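Local coordinates for protein S-adenosylmethionine-dependent methyltransferase (Clostridium acetobutylicum, PDB 1Y8C) that probably transfers a methyl group from S-adenosylmethionine to an acceptor substrate, at residues 133-147 with 233-245. Sequence-based numbering, arbitrary orientation.
Sequences KEGGVFIFDINSYYK and KFTERITYLVKLG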
loop_
_atom_site.group_PDB
_atom_site.type_symbol
_atom_site.label_atom_id
_atom_site.label_comp_id
_atom_site.label_asym_id
_atom_site.label_seq_id
_atom_site.Cartn_x
_atom_site.Cartn_y
_atom_site.Cartn_z
ATOM N N LYS A 133 -1.232 14.538 -12.921
ATOM C CA LYS A 133 -1.254 15.864 -13.508
ATOM C C LYS A 133 0.189 16.242 -13.713
ATOM O O LYS A 133 1.073 15.687 -13.064
ATOM C CB LYS A 133 -1.920 16.885 -12.583
ATOM C CG LYS A 133 -3.405 16.706 -12.471
ATOM C CD LYS A 133 -3.989 17.573 -11.390
ATOM C CE LYS A 133 -5.504 17.495 -11.418
ATOM N NZ LYS A 133 -6.113 18.454 -10.466
ATOM N N GLU A 134 0.438 17.160 -14.635
ATOM C CA GLU A 134 1.796 17.611 -14.865
ATOM C C GLU A 134 2.138 18.303 -13.552
ATOM O O GLU A 134 1.357 19.125 -13.053
ATOM C CB GLU A 134 1.833 18.611 -16.008
ATOM C CG GLU A 134 3.213 18.890 -16.529
ATOM C CD GLU A 134 3.758 17.760 -17.384
ATOM O OE1 GLU A 134 3.065 17.351 -18.342
ATOM O OE2 GLU A 134 4.883 17.286 -17.113
ATOM N N GLY A 135 3.281 17.949 -12.977
ATOM C CA GLY A 135 3.678 18.540 -11.716
ATOM C C GLY A 135 3.117 17.772 -10.535
ATOM O O GLY A 135 3.302 18.164 -9.386
ATOM N N GLY A 136 2.422 16.674 -10.814
ATOM C CA GLY A 136 1.851 15.879 -9.739
ATOM C C GLY A 136 2.862 14.901 -9.147
ATOM O O GLY A 136 3.891 14.610 -9.765
ATOM N N VAL A 137 2.563 14.380 -7.955
ATOM C CA VAL A 137 3.458 13.448 -7.282
ATOM C C VAL A 137 2.828 12.081 -7.056
ATOM O O VAL A 137 1.626 11.976 -6.813
ATOM C CB VAL A 137 3.923 14.024 -5.917
ATOM C CG1 VAL A 137 4.822 13.032 -5.202
ATOM C CG2 VAL A 137 4.670 15.326 -6.133
ATOM N N PHE A 138 3.650 11.035 -7.162
ATOM C CA PHE A 138 3.203 9.658 -6.950
ATOM C C PHE A 138 4.053 9.024 -5.848
ATOM O O PHE A 138 5.275 8.909 -5.980
ATOM C CB PHE A 138 3.324 8.840 -8.247
ATOM C CG PHE A 138 3.103 7.350 -8.056
ATOM C CD1 PHE A 138 2.141 6.879 -7.153
ATOM C CD2 PHE A 138 3.835 6.421 -8.805
ATOM C CE1 PHE A 138 1.909 5.505 -6.983
ATOM C CE2 PHE A 138 3.618 5.045 -8.650
ATOM C CZ PHE A 138 2.643 4.583 -7.734
ATOM N N ILE A 139 3.394 8.618 -4.766
ATOM C CA ILE A 139 4.068 8.018 -3.619
ATOM C C ILE A 139 3.608 6.579 -3.358
ATOM O O ILE A 139 2.412 6.310 -3.239
ATOM C CB ILE A 139 3.826 8.887 -2.351
ATOM C CG1 ILE A 139 4.374 10.292 -2.591
ATOM C CG2 ILE A 139 4.489 8.269 -1.147
ATOM C CD1 ILE A 139 4.184 11.253 -1.435
ATOM N N PHE A 140 4.560 5.655 -3.276
ATOM C CA PHE A 140 4.240 4.254 -3.023
ATOM C C PHE A 140 5.386 3.584 -2.279
ATOM O O PHE A 140 6.522 4.054 -2.330
ATOM C CB PHE A 140 3.995 3.517 -4.341
ATOM C CG PHE A 140 5.245 3.281 -5.154
ATOM C CD1 PHE A 140 5.909 2.061 -5.099
ATOM C CD2 PHE A 140 5.748 4.272 -5.992
ATOM C CE1 PHE A 140 7.051 1.833 -5.872
ATOM C CE2 PHE A 140 6.900 4.046 -6.772
ATOM C CZ PHE A 140 7.549 2.828 -6.711
ATOM N N ASP A 141 5.099 2.489 -1.583
ATOM C CA ASP A 141 6.156 1.789 -0.873
ATOM C C ASP A 141 6.161 0.327 -1.225
ATOM O O ASP A 141 5.189 -0.199 -1.760
ATOM C CB ASP A 141 5.996 1.934 0.639
ATOM C CG ASP A 141 4.790 1.190 1.173
ATOM O OD1 ASP A 141 4.804 -0.062 1.187
ATOM O OD2 ASP A 141 3.824 1.864 1.582
ATOM N N ILE A 142 7.269 -0.328 -0.916
ATOM C CA ILE A 142 7.396 -1.748 -1.173
ATOM C C ILE A 142 8.186 -2.379 -0.046
ATOM O O ILE A 142 8.894 -1.693 0.697
ATOM C CB ILE A 142 8.153 -2.028 -2.480
ATOM C CG1 ILE A 142 9.624 -1.620 -2.328
ATOM C CG2 ILE A 142 7.483 -1.289 -3.633
ATOM C CD1 ILE A 142 10.503 -2.033 -3.495
ATOM N N ASN A 143 8.034 -3.688 0.104
ATOM C CA ASN A 143 8.801 -4.390 1.107
ATOM C C ASN A 143 10.101 -4.592 0.364
ATOM O O ASN A 143 10.102 -4.888 -0.837
ATOM C CB ASN A 143 8.163 -5.725 1.475
ATOM C CG ASN A 143 7.118 -5.585 2.575
ATOM O OD1 ASN A 143 7.316 -4.854 3.544
ATOM N ND2 ASN A 143 6.005 -6.293 2.435
ATOM N N SER A 144 11.206 -4.389 1.069
ATOM C CA SER A 144 12.523 -4.508 0.471
ATOM C C SER A 144 12.834 -5.947 0.118
ATOM O O SER A 144 12.235 -6.884 0.649
ATOM C CB SER A 144 13.572 -4.000 1.433
ATOM O OG SER A 144 13.643 -4.853 2.555
ATOM N N TYR A 145 13.782 -6.120 -0.787
ATOM C CA TYR A 145 14.181 -7.450 -1.211
ATOM C C TYR A 145 14.742 -8.215 -0.015
ATOM O O TYR A 145 14.565 -9.420 0.093
ATOM C CB TYR A 145 15.250 -7.351 -2.296
ATOM C CG TYR A 145 15.612 -8.683 -2.880
ATOM C CD1 TYR A 145 14.926 -9.189 -3.992
ATOM C CD2 TYR A 145 16.598 -9.469 -2.292
ATOM C CE1 TYR A 145 15.216 -10.449 -4.501
ATOM C CE2 TYR A 145 16.895 -10.727 -2.789
ATOM C CZ TYR A 145 16.205 -11.215 -3.888
ATOM O OH TYR A 145 16.507 -12.466 -4.371
ATOM N N TYR A 146 15.417 -7.508 0.885
ATOM C CA TYR A 146 16.005 -8.156 2.043
ATOM C C TYR A 146 14.944 -8.629 3.011
ATOM O O TYR A 146 15.073 -9.689 3.616
ATOM C CB TYR A 146 16.945 -7.193 2.751
ATOM C CG TYR A 146 17.661 -7.794 3.934
ATOM C CD1 TYR A 146 18.760 -8.646 3.759
ATOM C CD2 TYR A 146 17.250 -7.501 5.237
ATOM C CE1 TYR A 146 19.431 -9.182 4.861
ATOM C CE2 TYR A 146 17.907 -8.034 6.337
ATOM C CZ TYR A 146 18.991 -8.864 6.146
ATOM O OH TYR A 146 19.647 -9.347 7.246
ATOM N N LYS A 147 13.891 -7.834 3.152
ATOM C CA LYS A 147 12.802 -8.149 4.063
ATOM C C LYS A 147 12.073 -9.430 3.656
ATOM O O LYS A 147 11.811 -10.297 4.489
ATOM C CB LYS A 147 11.832 -6.972 4.099
ATOM C CG LYS A 147 10.975 -6.890 5.331
ATOM C CD LYS A 147 9.691 -7.653 5.160
ATOM C CE LYS A 147 8.709 -7.275 6.254
ATOM N NZ LYS A 147 9.303 -7.500 7.603
ATOM N N LYS A 233 21.316 -0.998 3.481
ATOM C CA LYS A 233 21.370 -2.429 3.257
ATOM C C LYS A 233 20.296 -3.258 3.958
ATOM O O LYS A 233 19.816 -4.248 3.403
ATOM C CB LYS A 233 22.750 -2.945 3.666
ATOM C CG LYS A 233 22.980 -4.403 3.377
ATOM C CD LYS A 233 24.419 -4.800 3.639
ATOM C CE LYS A 233 24.641 -6.247 3.215
ATOM N NZ LYS A 233 26.058 -6.691 3.348
ATOM N N PHE A 234 19.903 -2.867 5.163
ATOM C CA PHE A 234 18.914 -3.657 5.887
ATOM C C PHE A 234 17.517 -3.058 5.967
ATOM O O PHE A 234 16.661 -3.581 6.686
ATOM C CB PHE A 234 19.425 -3.950 7.297
ATOM C CG PHE A 234 20.789 -4.575 7.327
ATOM C CD1 PHE A 234 21.910 -3.827 7.691
ATOM C CD2 PHE A 234 20.961 -5.909 6.991
ATOM C CE1 PHE A 234 23.176 -4.402 7.729
ATOM C CE2 PHE A 234 22.224 -6.488 7.027
ATOM C CZ PHE A 234 23.337 -5.730 7.396
ATOM N N THR A 235 17.282 -1.970 5.237
ATOM C CA THR A 235 15.972 -1.327 5.235
ATOM C C THR A 235 14.882 -2.343 4.899
ATOM O O THR A 235 15.052 -3.164 4.014
ATOM C CB THR A 235 15.933 -0.197 4.213
ATOM O OG1 THR A 235 16.942 0.767 4.541
ATOM C CG2 THR A 235 14.562 0.479 4.215
ATOM N N GLU A 236 13.764 -2.291 5.605
ATOM C CA GLU A 236 12.708 -3.245 5.346
ATOM C C GLU A 236 11.577 -2.705 4.486
ATOM O O GLU A 236 10.868 -3.468 3.838
ATOM C CB GLU A 236 12.140 -3.761 6.660
ATOM C CG GLU A 236 13.173 -4.382 7.563
ATOM C CD GLU A 236 12.550 -5.242 8.646
ATOM O OE1 GLU A 236 11.333 -5.083 8.911
ATOM O OE2 GLU A 236 13.278 -6.078 9.231
ATOM N N ARG A 237 11.399 -1.392 4.480
ATOM C CA ARG A 237 10.323 -0.790 3.699
ATOM C C ARG A 237 10.811 0.471 3.003
ATOM O O ARG A 237 11.173 1.448 3.644
ATOM C CB ARG A 237 9.124 -0.460 4.604
ATOM C CG ARG A 237 7.915 0.045 3.828
ATOM C CD ARG A 237 6.714 0.340 4.718
ATOM N NE ARG A 237 6.182 -0.844 5.376
ATOM C CZ ARG A 237 5.373 -1.741 4.812
ATOM N NH1 ARG A 237 4.981 -1.603 3.552
ATOM N NH2 ARG A 237 4.949 -2.792 5.514
ATOM N N ILE A 238 10.808 0.443 1.680
ATOM C CA ILE A 238 11.267 1.572 0.907
ATOM C C ILE A 238 10.139 2.442 0.374
ATOM O O ILE A 238 9.202 1.950 -0.259
ATOM C CB ILE A 238 12.145 1.089 -0.266
ATOM C CG1 ILE A 238 13.382 0.370 0.294
ATOM C CG2 ILE A 238 12.509 2.264 -1.154
ATOM C CD1 ILE A 238 14.266 -0.329 -0.726
ATOM N N THR A 239 10.216 3.742 0.642
ATOM C CA THR A 239 9.189 4.642 0.141
ATOM C C THR A 239 9.714 5.472 -1.016
ATOM O O THR A 239 10.643 6.250 -0.856
ATOM C CB THR A 239 8.676 5.585 1.226
ATOM O OG1 THR A 239 7.992 4.831 2.243
ATOM C CG2 THR A 239 7.706 6.594 0.611
ATOM N N TYR A 240 9.122 5.277 -2.187
ATOM C CA TYR A 240 9.508 6.018 -3.375
ATOM C C TYR A 240 8.598 7.223 -3.587
ATOM O O TYR A 240 7.397 7.195 -3.288
ATOM C CB TYR A 240 9.414 5.152 -4.628
ATOM C CG TYR A 240 10.558 4.191 -4.848
ATOM C CD1 TYR A 240 10.519 2.893 -4.327
ATOM C CD2 TYR A 240 11.663 4.562 -5.613
ATOM C CE1 TYR A 240 11.544 1.987 -4.566
ATOM C CE2 TYR A 240 12.700 3.667 -5.860
ATOM C CZ TYR A 240 12.630 2.378 -5.333
ATOM O OH TYR A 240 13.647 1.494 -5.603
ATOM N N LEU A 241 9.192 8.280 -4.121
ATOM C CA LEU A 241 8.476 9.504 -4.425
ATOM C C LEU A 241 8.855 9.873 -5.857
ATOM O O LEU A 241 9.998 10.221 -6.130
ATOM C CB LEU A 241 8.910 10.599 -3.471
ATOM C CG LEU A 241 7.754 11.543 -3.178
ATOM C CD1 LEU A 241 7.654 11.737 -1.669
ATOM C CD2 LEU A 241 7.946 12.863 -3.915
ATOM N N VAL A 242 7.889 9.793 -6.770
ATOM C CA VAL A 242 8.150 10.091 -8.170
ATOM C C VAL A 242 7.165 11.081 -8.787
ATOM O O VAL A 242 6.138 11.422 -8.186
ATOM C CB VAL A 242 8.143 8.790 -9.007
ATOM C CG1 VAL A 242 8.873 7.689 -8.252
ATOM C CG2 VAL A 242 6.714 8.375 -9.325
ATOM N N LYS A 243 7.499 11.531 -9.995
ATOM C CA LYS A 243 6.669 12.470 -10.747
ATOM C C LYS A 243 6.824 12.216 -12.242
ATOM O O LYS A 243 7.680 11.434 -12.663
ATOM C CB LYS A 243 7.057 13.923 -10.447
ATOM C CG LYS A 243 8.479 14.289 -10.811
ATOM C CD LYS A 243 8.618 15.779 -11.095
ATOM C CE LYS A 243 8.120 16.654 -9.936
ATOM N NZ LYS A 243 6.661 17.013 -10.006
ATOM N N LEU A 244 5.990 12.882 -13.039
ATOM C CA LEU A 244 6.026 12.729 -14.487
ATOM C C LEU A 244 7.313 13.272 -15.048
ATOM O O LEU A 244 7.622 14.447 -14.860
ATOM C CB LEU A 244 4.870 13.474 -15.124
ATOM C CG LEU A 244 3.860 12.625 -15.867
ATOM C CD1 LEU A 244 3.424 11.446 -15.025
ATOM C CD2 LEU A 244 2.687 13.515 -16.208
ATOM N N GLY A 245 8.053 12.419 -15.748
ATOM C CA GLY A 245 9.313 12.843 -16.325
ATOM C C GLY A 245 9.263 13.026 -17.829
ATOM O O GLY A 245 9.307 14.152 -18.334
#
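With chi1 at 72°, CG of Phe140 sits between its backbone N and carbonyl carbon; CG of Tyr240 lies anti to its carbonyl carbon (chi1 -79°). The Phe140 ring leans toward strand 237-244, where Tyr240 CB lies over one face, a CH-pi contact 3.9 Å from the Phe140 centroid. The planes differ by 8°, but the centroids stand 5.3 Å apart, so the rings overlap little. The pair belongs to the class I Rossmann-like methyltransferase sheet of strand order 3-2-1-4-5-7-6. Strand 237-244 is the antiparallel seventh strand, inserted between 136-143 and 217-224. Paired backbone bonds join Phe138 with Val242, Phe140 with Tyr240 and Ile142 with Ile238. Helix 205-214 packs on the Tyr240 and Val242 side. On the other face, near helix 20-32, Leu241 reaches Val137 CG1 with CD2 and Ile139 CD1 with CD1.

Asp141 and Arg237 form a buried salt bridge, NH1 to OD1 at 2.8 Å. OD1 lies in the guanidinium plane, but NH1 meets it from above the carboxylate plane. Asp110 and Asp17 also bind Arg237, which probably offsets the gathered negative charge. Tyr226 holds Asp141 OD2.

Beyond the strands, the edge of the Phe234 ring meets the face of Tyr146. Ser144 N-caps helix 145-152: its OG accepts from Lys147 N at 3.1 Å and donates to Thr235 O at 2.6 Å, in the carbonyl plane on a lone pair.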